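Local coordinates for HydG protein (Carboxydothermus hydrogenoformans, PDB 4RTB), which is an [FeFe]-hydrogenase maturase of the radical SAM superfamily, a CO/CN synthase that probably makes the diatomic ligands of the active-site iron using a [4Fe-4S] cluster, at residues A[348-353]-A[363-368]; A[101-106]-A[150-155]; A[119-124]-A[290-295]; A[133-138]-A[174-179]. All blocks are in the same frame, centred on the assembly; numbering follows the deposited sequence.

Contact 1. Residues A[348-353]-A[363-368]. With SAM (S-adenosylmethionine), chain B.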
# COMPACT_ATOMS: atom_id res chain seq x y z
N SER A 348 -3.76 -4.79 -12.27
CA SER A 348 -4.58 -3.65 -11.87
C SER A 348 -5.14 -2.86 -13.06
O SER A 348 -4.43 -2.60 -14.04
CB SER A 348 -3.77 -2.71 -10.98
OG SER A 348 -2.74 -2.07 -11.70
N ARG A 349 -6.42 -2.49 -12.99
CA ARG A 349 -6.97 -1.54 -13.94
C ARG A 349 -7.14 -0.21 -13.19
O ARG A 349 -7.76 -0.16 -12.12
CB ARG A 349 -8.32 -1.98 -14.51
CG ARG A 349 -8.30 -3.32 -15.19
CD ARG A 349 -7.26 -3.40 -16.28
NE ARG A 349 -7.29 -4.68 -16.97
CZ ARG A 349 -7.46 -4.80 -18.28
NH1 ARG A 349 -7.64 -3.71 -19.02
NH2 ARG A 349 -7.46 -6.00 -18.84
N THR A 350 -6.66 0.87 -13.77
CA THR A 350 -6.63 2.15 -13.08
C THR A 350 -7.72 3.06 -13.61
O THR A 350 -7.71 4.26 -13.37
CB THR A 350 -5.26 2.83 -13.23
OG1 THR A 350 -5.23 3.56 -14.46
CG2 THR A 350 -4.14 1.81 -13.21
N GLY A 351 -8.68 2.45 -14.31
CA GLY A 351 -9.82 3.19 -14.83
C GLY A 351 -11.12 2.47 -14.54
O GLY A 351 -11.17 1.24 -14.56
N PRO A 352 -12.19 3.24 -14.26
CA PRO A 352 -13.49 2.66 -13.93
C PRO A 352 -14.16 1.94 -15.11
O PRO A 352 -14.27 2.52 -16.20
CB PRO A 352 -14.32 3.87 -13.49
CG PRO A 352 -13.66 5.04 -14.13
CD PRO A 352 -12.20 4.72 -14.20
N GLY A 353 -14.58 0.70 -14.89
CA GLY A 353 -15.34 -0.05 -15.88
C GLY A 353 -14.53 -0.81 -16.92
O GLY A 353 -15.05 -1.19 -17.97
N GLU A 363 -9.49 9.34 -22.39
CA GLU A 363 -8.99 8.15 -21.73
C GLU A 363 -9.39 8.10 -20.26
O GLU A 363 -9.06 9.00 -19.49
CB GLU A 363 -7.46 8.07 -21.87
CG GLU A 363 -6.78 7.08 -20.93
CD GLU A 363 -7.09 5.62 -21.25
OE1 GLU A 363 -8.26 5.20 -21.09
OE2 GLU A 363 -6.16 4.89 -21.66
N ARG A 364 -10.08 7.03 -19.88
CA ARG A 364 -10.65 6.85 -18.54
C ARG A 364 -9.64 6.81 -17.39
O ARG A 364 -9.95 7.24 -16.28
CB ARG A 364 -11.46 5.54 -18.51
CG ARG A 364 -12.97 5.72 -18.50
CD ARG A 364 -13.58 5.23 -19.81
NE ARG A 364 -15.02 4.99 -19.69
CZ ARG A 364 -15.55 3.79 -19.44
NH1 ARG A 364 -14.77 2.74 -19.28
NH2 ARG A 364 -16.87 3.66 -19.35
N GLN A 365 -8.45 6.27 -17.64
CA GLN A 365 -7.55 5.85 -16.57
C GLN A 365 -6.87 6.99 -15.81
O GLN A 365 -6.86 8.13 -16.26
CB GLN A 365 -6.48 4.91 -17.15
CG GLN A 365 -7.03 3.93 -18.18
CD GLN A 365 -6.03 2.86 -18.58
OE1 GLN A 365 -6.41 1.74 -18.91
NE2 GLN A 365 -4.74 3.20 -18.52
N GLN A 366 -6.32 6.66 -14.64
CA GLN A 366 -5.56 7.61 -13.83
C GLN A 366 -4.10 7.58 -14.22
O GLN A 366 -3.40 8.58 -14.15
CB GLN A 366 -5.72 7.30 -12.33
CG GLN A 366 -5.04 8.32 -11.41
CD GLN A 366 -5.31 8.07 -9.93
OE1 GLN A 366 -5.71 6.98 -9.53
NE2 GLN A 366 -5.09 9.10 -9.11
N PHE A 367 -3.64 6.40 -14.65
CA PHE A 367 -2.27 6.24 -15.11
C PHE A 367 -2.26 5.78 -16.56
O PHE A 367 -3.12 5.02 -16.99
CB PHE A 367 -1.53 5.24 -14.21
CG PHE A 367 -1.63 5.56 -12.74
CD1 PHE A 367 -0.75 6.46 -12.15
CD2 PHE A 367 -2.61 4.98 -11.95
CE1 PHE A 367 -0.84 6.77 -10.80
CE2 PHE A 367 -2.70 5.28 -10.60
CZ PHE A 367 -1.82 6.17 -10.02
N LEU A 368 -1.28 6.27 -17.31
CA LEU A 368 -1.19 6.01 -18.75
C LEU A 368 -0.61 4.64 -19.03
O LEU A 368 0.41 4.52 -19.71
CB LEU A 368 -0.35 7.09 -19.42
CG LEU A 368 -0.72 8.52 -19.00
CD1 LEU A 368 0.31 9.52 -19.50
CD2 LEU A 368 -2.10 8.87 -19.52
N SAM B . -9.56 10.73 -4.14
CA SAM B . -9.04 10.18 -2.89
C SAM B . -7.83 10.93 -2.35
O SAM B . -7.31 11.86 -2.97
OXT SAM B . -7.33 10.62 -1.27
CB SAM B . -8.66 8.71 -3.04
CG SAM B . -8.39 8.20 -4.45
SD SAM B . -6.93 8.83 -5.32
CE SAM B . -7.41 8.35 -6.98
C5' SAM B . -5.76 7.47 -5.11
C4' SAM B . -4.30 7.89 -4.95
O4' SAM B . -3.59 7.96 -6.17
C3' SAM B . -4.16 9.27 -4.32
O3' SAM B . -4.17 9.18 -2.92
C2' SAM B . -2.83 9.76 -4.85
O2' SAM B . -1.85 9.70 -3.84
C1' SAM B . -2.46 8.78 -5.95
N9 SAM B . -2.09 9.55 -7.15
C8 SAM B . -2.82 10.55 -7.73
N7 SAM B . -2.14 11.02 -8.80
C5 SAM B . -0.99 10.33 -8.91
C6 SAM B . 0.06 10.40 -9.82
N6 SAM B . 0.03 11.28 -10.81
N1 SAM B . 1.14 9.55 -9.68
C2 SAM B . 1.17 8.63 -8.64
N3 SAM B . 0.13 8.57 -7.75
C4 SAM B . -0.94 9.40 -7.88

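Contact 2. Residues A[101-106]-A[150-155]. With SAM (S-adenosylmethionine), chain B.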
# COMPACT_ATOMS: atom_id res chain seq x y z
N PRO A 101 -7.29 -3.03 -7.50
CA PRO A 101 -8.03 -1.79 -7.26
C PRO A 101 -9.24 -1.67 -8.17
O PRO A 101 -9.12 -1.85 -9.39
CB PRO A 101 -7.00 -0.70 -7.56
CG PRO A 101 -6.08 -1.32 -8.55
CD PRO A 101 -6.03 -2.79 -8.23
N LEU A 102 -10.40 -1.38 -7.59
CA LEU A 102 -11.59 -1.14 -8.39
C LEU A 102 -11.94 0.34 -8.34
O LEU A 102 -12.36 0.87 -7.31
CB LEU A 102 -12.76 -1.99 -7.90
CG LEU A 102 -14.10 -1.79 -8.62
CD1 LEU A 102 -13.91 -1.74 -10.13
CD2 LEU A 102 -15.07 -2.90 -8.24
N TYR A 103 -11.75 1.01 -9.47
CA TYR A 103 -12.11 2.41 -9.59
C TYR A 103 -13.61 2.53 -9.83
O TYR A 103 -14.12 2.06 -10.84
CB TYR A 103 -11.33 3.07 -10.73
CG TYR A 103 -9.89 3.38 -10.37
CD1 TYR A 103 -8.95 2.37 -10.24
CD2 TYR A 103 -9.48 4.69 -10.16
CE1 TYR A 103 -7.64 2.65 -9.90
CE2 TYR A 103 -8.17 4.98 -9.83
CZ TYR A 103 -7.25 3.95 -9.70
OH TYR A 103 -5.95 4.24 -9.37
N LEU A 104 -14.31 3.15 -8.88
CA LEU A 104 -15.76 3.27 -9.00
C LEU A 104 -16.16 4.56 -9.72
O LEU A 104 -17.21 4.62 -10.36
CB LEU A 104 -16.42 3.22 -7.63
CG LEU A 104 -16.47 1.85 -6.94
CD1 LEU A 104 -17.23 1.93 -5.63
CD2 LEU A 104 -17.10 0.83 -7.87
N SER A 105 -15.31 5.58 -9.62
CA SER A 105 -15.61 6.86 -10.23
C SER A 105 -14.36 7.72 -10.41
O SER A 105 -13.49 7.73 -9.54
CB SER A 105 -16.65 7.61 -9.40
OG SER A 105 -17.09 8.78 -10.06
N ASN A 106 -14.29 8.44 -11.52
CA ASN A 106 -13.13 9.27 -11.82
C ASN A 106 -13.47 10.76 -11.84
O ASN A 106 -12.70 11.58 -12.33
CB ASN A 106 -12.51 8.86 -13.15
CG ASN A 106 -13.48 8.98 -14.31
OD1 ASN A 106 -14.69 9.05 -14.11
ND2 ASN A 106 -12.95 9.01 -15.52
N LEU A 150 -9.59 -3.05 -3.78
CA LEU A 150 -9.38 -1.72 -3.23
C LEU A 150 -10.25 -0.69 -3.96
O LEU A 150 -9.86 -0.18 -5.01
CB LEU A 150 -7.90 -1.32 -3.32
CG LEU A 150 -7.35 -0.14 -2.51
CD1 LEU A 150 -7.11 1.10 -3.38
CD2 LEU A 150 -8.26 0.21 -1.33
N LEU A 151 -11.42 -0.41 -3.40
CA LEU A 151 -12.32 0.59 -3.99
C LEU A 151 -11.71 1.98 -3.94
O LEU A 151 -11.33 2.47 -2.87
CB LEU A 151 -13.67 0.60 -3.27
CG LEU A 151 -14.55 -0.65 -3.37
CD1 LEU A 151 -15.84 -0.43 -2.61
CD2 LEU A 151 -14.83 -1.00 -4.82
N VAL A 152 -11.63 2.62 -5.10
CA VAL A 152 -11.03 3.94 -5.19
C VAL A 152 -11.93 4.88 -5.99
O VAL A 152 -12.49 4.50 -7.03
CB VAL A 152 -9.62 3.85 -5.83
CG1 VAL A 152 -9.60 2.80 -6.92
CG2 VAL A 152 -9.15 5.20 -6.35
N MET A 153 -12.09 6.10 -5.49
CA MET A 153 -12.96 7.10 -6.11
C MET A 153 -12.38 8.51 -6.06
O MET A 153 -11.54 8.82 -5.21
CB MET A 153 -14.32 7.14 -5.42
CG MET A 153 -15.29 6.06 -5.83
SD MET A 153 -16.55 5.89 -4.56
CE MET A 153 -16.90 7.61 -4.22
N GLY A 154 -12.85 9.36 -6.96
CA GLY A 154 -12.61 10.79 -6.84
C GLY A 154 -13.51 11.33 -5.74
O GLY A 154 -14.50 10.69 -5.37
N GLU A 155 -13.18 12.50 -5.22
CA GLU A 155 -13.93 13.05 -4.10
C GLU A 155 -15.24 13.72 -4.55
O GLU A 155 -15.24 14.60 -5.40
CB GLU A 155 -13.08 14.06 -3.32
CG GLU A 155 -13.79 14.65 -2.10
CD GLU A 155 -12.84 15.38 -1.17
OE1 GLU A 155 -11.72 15.71 -1.59
OE2 GLU A 155 -13.23 15.63 -0.00
N SAM B . -9.56 10.73 -4.14
CA SAM B . -9.04 10.18 -2.89
C SAM B . -7.83 10.93 -2.35
O SAM B . -7.31 11.86 -2.97
OXT SAM B . -7.33 10.62 -1.27
CB SAM B . -8.66 8.71 -3.04
CG SAM B . -8.39 8.20 -4.45
SD SAM B . -6.93 8.83 -5.32
CE SAM B . -7.41 8.35 -6.98
C5' SAM B . -5.76 7.47 -5.11
C4' SAM B . -4.30 7.89 -4.95
O4' SAM B . -3.59 7.96 -6.17
C3' SAM B . -4.16 9.27 -4.32
O3' SAM B . -4.17 9.18 -2.92
C2' SAM B . -2.83 9.76 -4.85
O2' SAM B . -1.85 9.70 -3.84
C1' SAM B . -2.46 8.78 -5.95
N9 SAM B . -2.09 9.55 -7.15
C8 SAM B . -2.82 10.55 -7.73
N7 SAM B . -2.14 11.02 -8.80
C5 SAM B . -0.99 10.33 -8.91
C6 SAM B . 0.06 10.40 -9.82
N6 SAM B . 0.03 11.28 -10.81
N1 SAM B . 1.14 9.55 -9.68
C2 SAM B . 1.17 8.63 -8.64
N3 SAM B . 0.13 8.57 -7.75
C4 SAM B . -0.94 9.40 -7.88

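Contact 3. Residues A[119-124]-A[290-295]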
# COMPACT_ATOMS: atom_id res chain seq x y z
N ARG A 119 -10.29 18.30 -11.50
CA ARG A 119 -11.52 18.84 -12.09
C ARG A 119 -11.28 19.65 -13.36
O ARG A 119 -12.06 19.57 -14.31
CB ARG A 119 -12.25 19.70 -11.05
CG ARG A 119 -13.64 20.16 -11.47
CD ARG A 119 -14.28 21.03 -10.40
N GLU A 120 -10.20 20.42 -13.38
CA GLU A 120 -9.91 21.32 -14.49
C GLU A 120 -9.34 20.58 -15.71
O GLU A 120 -9.01 21.21 -16.72
CB GLU A 120 -8.93 22.40 -14.03
CG GLU A 120 -8.93 23.68 -14.87
CD GLU A 120 -7.61 23.91 -15.57
OE1 GLU A 120 -6.70 23.07 -15.44
OE2 GLU A 120 -7.48 24.95 -16.26
N ASN A 121 -9.23 19.26 -15.62
CA ASN A 121 -8.59 18.49 -16.68
C ASN A 121 -9.35 18.55 -18.01
O ASN A 121 -8.74 18.81 -19.05
CB ASN A 121 -8.44 17.03 -16.24
CG ASN A 121 -7.44 16.27 -17.12
OD1 ASN A 121 -7.70 16.08 -18.30
ND2 ASN A 121 -6.35 15.78 -16.53
N LYS A 122 -10.66 18.32 -17.98
CA LYS A 122 -11.55 18.37 -19.16
C LYS A 122 -11.28 17.25 -20.19
O LYS A 122 -12.19 16.84 -20.92
CB LYS A 122 -11.46 19.72 -19.89
CG LYS A 122 -11.36 20.98 -19.01
CD LYS A 122 -12.67 21.35 -18.35
CE LYS A 122 -12.67 22.82 -17.95
NZ LYS A 122 -12.30 23.69 -19.11
N GLU A 123 -10.05 16.76 -20.24
CA GLU A 123 -9.61 15.78 -21.24
C GLU A 123 -9.99 14.35 -20.86
O GLU A 123 -9.56 13.39 -21.51
CB GLU A 123 -8.09 15.89 -21.42
CG GLU A 123 -7.56 15.60 -22.82
CD GLU A 123 -7.01 16.85 -23.50
OE1 GLU A 123 -7.74 17.87 -23.56
OE2 GLU A 123 -5.85 16.81 -23.97
N LEU A 124 -10.80 14.21 -19.82
CA LEU A 124 -11.07 12.90 -19.22
C LEU A 124 -12.53 12.47 -19.36
O LEU A 124 -13.44 13.24 -19.08
CB LEU A 124 -10.67 12.94 -17.74
CG LEU A 124 -11.05 11.82 -16.77
CD1 LEU A 124 -10.66 10.46 -17.30
CD2 LEU A 124 -10.37 12.07 -15.42
N ALA A 290 0.99 11.29 -15.57
CA ALA A 290 -0.47 11.43 -15.54
C ALA A 290 -1.01 12.09 -16.81
O ALA A 290 -0.27 12.73 -17.56
CB ALA A 290 -0.89 12.23 -14.32
N LEU A 291 -2.31 11.92 -17.03
CA LEU A 291 -2.99 12.55 -18.16
C LEU A 291 -3.19 14.04 -17.88
O LEU A 291 -3.86 14.42 -16.91
CB LEU A 291 -4.35 11.88 -18.41
CG LEU A 291 -4.98 11.86 -19.81
CD1 LEU A 291 -6.48 11.61 -19.70
CD2 LEU A 291 -4.71 13.12 -20.63
N ASN A 292 -2.61 14.87 -18.74
CA ASN A 292 -2.81 16.32 -18.70
C ASN A 292 -2.44 16.95 -17.37
O ASN A 292 -3.01 17.96 -16.96
CB ASN A 292 -4.27 16.65 -19.03
CG ASN A 292 -4.40 17.73 -20.08
OD1 ASN A 292 -4.40 17.45 -21.28
ND2 ASN A 292 -4.50 18.97 -19.63
N SER A 293 -1.46 16.35 -16.69
CA SER A 293 -0.96 16.89 -15.44
C SER A 293 -0.26 18.23 -15.69
O SER A 293 0.30 18.45 -16.77
CB SER A 293 0.01 15.91 -14.77
OG SER A 293 1.10 15.61 -15.62
N VAL A 294 -0.31 19.11 -14.70
CA VAL A 294 0.26 20.44 -14.84
C VAL A 294 1.31 20.67 -13.75
O VAL A 294 1.76 21.79 -13.50
CB VAL A 294 -0.85 21.53 -14.79
CG1 VAL A 294 -1.36 21.73 -13.37
CG2 VAL A 294 -0.38 22.84 -15.42
N PHE A 295 1.73 19.58 -13.11
CA PHE A 295 2.77 19.62 -12.08
C PHE A 295 4.16 19.67 -12.72
O PHE A 295 4.65 18.67 -13.23
CB PHE A 295 2.67 18.40 -11.16
CG PHE A 295 3.46 18.53 -9.89
CD1 PHE A 295 3.75 19.78 -9.37
CD2 PHE A 295 3.92 17.41 -9.22
CE1 PHE A 295 4.48 19.91 -8.20
CE2 PHE A 295 4.65 17.54 -8.05
CZ PHE A 295 4.93 18.79 -7.54

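Contact 4. Residues A[133-138]-A[174-179]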
# COMPACT_ATOMS: atom_id res chain seq x y z
N GLU A 133 -22.87 -2.33 -12.94
CA GLU A 133 -21.53 -2.19 -13.49
C GLU A 133 -20.45 -2.51 -12.45
O GLU A 133 -19.54 -3.30 -12.72
CB GLU A 133 -21.33 -0.78 -14.06
CG GLU A 133 -21.75 -0.64 -15.52
CD GLU A 133 -22.14 0.78 -15.88
OE1 GLU A 133 -22.75 0.97 -16.95
OE2 GLU A 133 -21.83 1.71 -15.11
N ALA A 134 -20.55 -1.89 -11.28
CA ALA A 134 -19.60 -2.12 -10.20
C ALA A 134 -19.57 -3.59 -9.79
O ALA A 134 -18.49 -4.19 -9.66
CB ALA A 134 -19.93 -1.24 -9.01
N VAL A 135 -20.75 -4.17 -9.59
CA VAL A 135 -20.86 -5.58 -9.24
C VAL A 135 -20.23 -6.47 -10.31
O VAL A 135 -19.55 -7.45 -10.00
CB VAL A 135 -22.33 -5.99 -9.00
CG1 VAL A 135 -22.54 -7.47 -9.26
CG2 VAL A 135 -22.76 -5.61 -7.59
N ASP A 136 -20.45 -6.12 -11.58
CA ASP A 136 -19.89 -6.88 -12.69
C ASP A 136 -18.37 -6.80 -12.70
O ASP A 136 -17.68 -7.76 -13.04
CB ASP A 136 -20.46 -6.39 -14.02
CG ASP A 136 -20.98 -7.52 -14.89
OD1 ASP A 136 -20.64 -7.54 -16.09
OD2 ASP A 136 -21.73 -8.37 -14.37
N GLU A 137 -17.86 -5.63 -12.32
CA GLU A 137 -16.42 -5.43 -12.17
C GLU A 137 -15.87 -6.32 -11.07
O GLU A 137 -14.80 -6.91 -11.20
CB GLU A 137 -16.12 -3.96 -11.86
CG GLU A 137 -16.42 -3.00 -13.00
CD GLU A 137 -15.46 -3.14 -14.16
OE1 GLU A 137 -14.36 -2.55 -14.10
OE2 GLU A 137 -15.80 -3.84 -15.14
N ALA A 138 -16.62 -6.42 -9.97
CA ALA A 138 -16.24 -7.30 -8.87
C ALA A 138 -16.22 -8.76 -9.32
O ALA A 138 -15.34 -9.53 -8.92
CB ALA A 138 -17.19 -7.12 -7.69
N SER A 174 -22.47 -9.50 -1.09
CA SER A 174 -23.50 -10.53 -1.19
C SER A 174 -23.48 -11.24 -2.55
O SER A 174 -23.55 -12.46 -2.61
CB SER A 174 -24.88 -9.92 -0.93
OG SER A 174 -25.82 -10.93 -0.59
N GLU A 175 -23.38 -10.46 -3.62
CA GLU A 175 -23.42 -11.02 -4.98
C GLU A 175 -22.11 -11.66 -5.43
O GLU A 175 -22.10 -12.53 -6.30
CB GLU A 175 -23.82 -9.93 -5.98
CG GLU A 175 -25.27 -9.97 -6.43
CD GLU A 175 -25.70 -8.71 -7.15
OE1 GLU A 175 -25.76 -8.72 -8.40
OE2 GLU A 175 -25.96 -7.70 -6.46
N VAL A 176 -21.00 -11.22 -4.84
CA VAL A 176 -19.68 -11.71 -5.26
C VAL A 176 -18.93 -12.33 -4.09
O VAL A 176 -19.20 -12.02 -2.93
CB VAL A 176 -18.82 -10.57 -5.86
CG1 VAL A 176 -17.72 -11.14 -6.74
CG2 VAL A 176 -19.69 -9.61 -6.66
N ASP A 177 -17.98 -13.22 -4.39
CA ASP A 177 -17.16 -13.84 -3.36
C ASP A 177 -15.90 -13.02 -3.09
O ASP A 177 -14.79 -13.43 -3.41
CB ASP A 177 -16.78 -15.26 -3.76
CG ASP A 177 -15.99 -15.98 -2.68
OD1 ASP A 177 -16.24 -15.72 -1.48
OD2 ASP A 177 -15.10 -16.79 -3.02
N ILE A 178 -16.07 -11.84 -2.50
CA ILE A 178 -14.94 -11.01 -2.14
C ILE A 178 -14.68 -11.08 -0.64
O ILE A 178 -15.55 -10.74 0.17
CB ILE A 178 -15.15 -9.54 -2.56
CG1 ILE A 178 -15.47 -9.46 -4.05
CG2 ILE A 178 -13.92 -8.72 -2.24
CD1 ILE A 178 -14.42 -10.12 -4.92
N ARG A 179 -13.48 -11.52 -0.27
CA ARG A 179 -13.13 -11.72 1.13
C ARG A 179 -12.93 -10.40 1.86
O ARG A 179 -13.25 -10.28 3.04
CB ARG A 179 -11.87 -12.58 1.25
CG ARG A 179 -12.12 -14.08 1.21
CD ARG A 179 -12.63 -14.52 -0.16
NE ARG A 179 -13.17 -15.87 -0.16
CZ ARG A 179 -12.45 -16.97 -0.34
NH1 ARG A 179 -11.14 -16.87 -0.53
NH2 ARG A 179 -13.03 -18.16 -0.34

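Contact 1. Residues A[348-353]-A[363-368]
The phenyl ring of F367 meets T350 with its edge: T350 CB lies close to the ring plane, 3.6 Å from F367 CD2, and the adenine of S-adenosylmethionine comes to the edge as well, its C2 3.5 Å from F367 CE1. One face of the ring, toward the rim, carries CG of Q366. At the guanidinium of R364, P352 O lies over one face, close to NH1 but at too poor an angle for a hydrogen bond; G353 O is farther off, at the edge.

T350 holds the two loop segments together through its backbone O and its hydroxyl. Its O accepts from Q366 N at 3.1 Å. A chi1 of 85° sets OG1 between the backbone N and the carbonyl carbon, where it faces two amides: F367 N gives it a nearly straight bond (3.3 Å, 166°), and Q366 N, shared with T350 O, a more bent one. Putting a valine here removes that hydroxyl, and F367 N would probably be left without its acceptor. G351, lacking a side chain, lets its CA come within 3.9 Å of Q365 CA, and G353 suits its positive phi. Q365 NE2 bonds to F367 O at 2.9 Å, within segment 363-368.

The extended side chain of Q366 carries its amide to the ligand: NE2 lies 3.2 Å from the sulfonium methyl CE of S-adenosylmethionine, while OE1 hydrogen-bonds Y103 OH. Both segments belong to the loop following strand 343-345, and the arrangement is that of a loop lining the S-adenosylmethionine pocket at the C-terminal end of the parallel strands of a radical SAM barrel.

Contact 2. Residues A[101-106]-A[150-155]
L102 and V152 are joined in the backbone ladder of two neighbouring parallel strands, which cross at -32°. L102 N donates to L150 O (2.9 Å), V152 N to L102 O (2.9 Å) and L104 N to V152 O (2.9 Å); beyond them G154 N reaches S105 O at 3.1 Å.

Apolar packing differs on the two faces. On the face of Y103, V152 sets CG1 over the centre of the tyrosine ring, 3.4 Å from the centroid, a CH-pi contact. Chi1 of 37° places CG1 between the backbone N and the carbonyl carbon, leaving CG2, anti to the backbone N, for the ligand. On the other face L102 and L151 lie side by side, L102 CB 3.8 Å from L151 CD2. Near the strand end, L104 CB packs on M153 CG. Helices 131-144 and 158-175 cover these leucines.

M153 O accepts from the amino N of S-adenosylmethionine at 3.0 Å, and G154 touches the iron-sulfur cluster. M153-E155 probably correspond to the GGE motif of other radical SAM enzymes. The chemistry thus implies an apolar, helix-covered face and a ligand-facing one, with the amino group bound by a backbone carbonyl that needs no particular side chain.

Contact 3. Residues A[119-124]-A[290-295]
In N121, chi1 of -164° and chi2 of -65° carry the amide across to the backbone of L291, CG lying anti to the backbone N of the asparagine. The two ends of the amide then do different work. ND2 donates to L291 O at 2.9 Å with an angle of 141° at the hydrogen; the acceptor lies in the plane of the amide, whereas the donor stands above the carbonyl plane of L291. OD1 turns back to its own segment and accepts from E123 N at 3.1 Å, this time in the plane of the asparagine carbonyl and on a lone pair. That second bond closes an Asx turn, and the two bonds together should hold the amide in one orientation. Asparagine suits the place because one short side chain offers both a donor and an acceptor.

The remaining touches are looser. CB of N292 packs against the amide, 3.4 Å from N121 ND2, and the main chain of N292 has the left-handed conformation that asparagine tolerates well. L291 brings CD1 to 4.0 Å from E123 O; its CD2 is 4.4 Å from E123 CG, so the leucine meets the aliphatic stem of the glutamate.

Two residues near the cluster-binding cysteines continue the link, S116 bonding to L291 N and R118 to N292 O, and A290 touches S-adenosylmethionine. The arrangement is an Asx turn in the loop that follows the CX3CX2C cluster loop of a radical SAM domain, joined there to the loop after strand 281-283, which borders the S-adenosylmethionine pocket.

Contact 4. Residues A[133-138]-A[174-179]
V176 and A138 make the apolar heart of this contact. V176 CG2 lies 3.7 Å from A138 CB and also reaches V135, its distance to V135 CG1 being 4.4 Å. Its other methyl, put anti to the backbone N by chi1 of -159°, sits 3.6 Å from A138 O (V176 CG1), and I178 CD1 comes more loosely to the same carbonyl. Alanine suits the helix position because its small side chain lets the valine come close to the helix backbone; I172 of helix 158-175 also packs on A138. An alanine in place of V176 lacks both CG1 and CG2, and would probably leave a gap against A138 and V135.

Helix 131-144 and helix 158-175 are the successive connections of two beta-alpha-beta crossovers, linking strands 95-105, 148-153 and 180-184 of the parallel sheet. V176 is the first residue to leave helical geometry after the second of them.

Polar contacts lie at the solvent side. The carboxylate of E175 reaches across V135, OE1 3.6 Å from V135 CG1. D177, its CB directed away from 133-138, forms a salt bridge with R142 of helix 131-144 and a second with R179, whose hydrogen bond is weak.

In the fold
Strand 95-105 begins the sequence of contacts. Contact 2 closes the first loop, pairing 101-106 with 150-155. Within that loop the chain opens contact 3 at 119-124 and contact 4 at 133-138; both close later, so each crosses contact 2. Contact 4 ends at 174-179, joining helix 131-144 to the end of helix 158-175, and lies wholly inside the long span that contact 3 closes at 290-295. Contact 1 follows in series as a short local loop, 348-353 with 363-368. Contacts 1 and 2 meet at the pocket, through the loop after strand 343-345 and the end of strand 95-105, while L124 of contact 3 reaches 363-368. Helix 131-144 of contact 4 packs on strand 95-105.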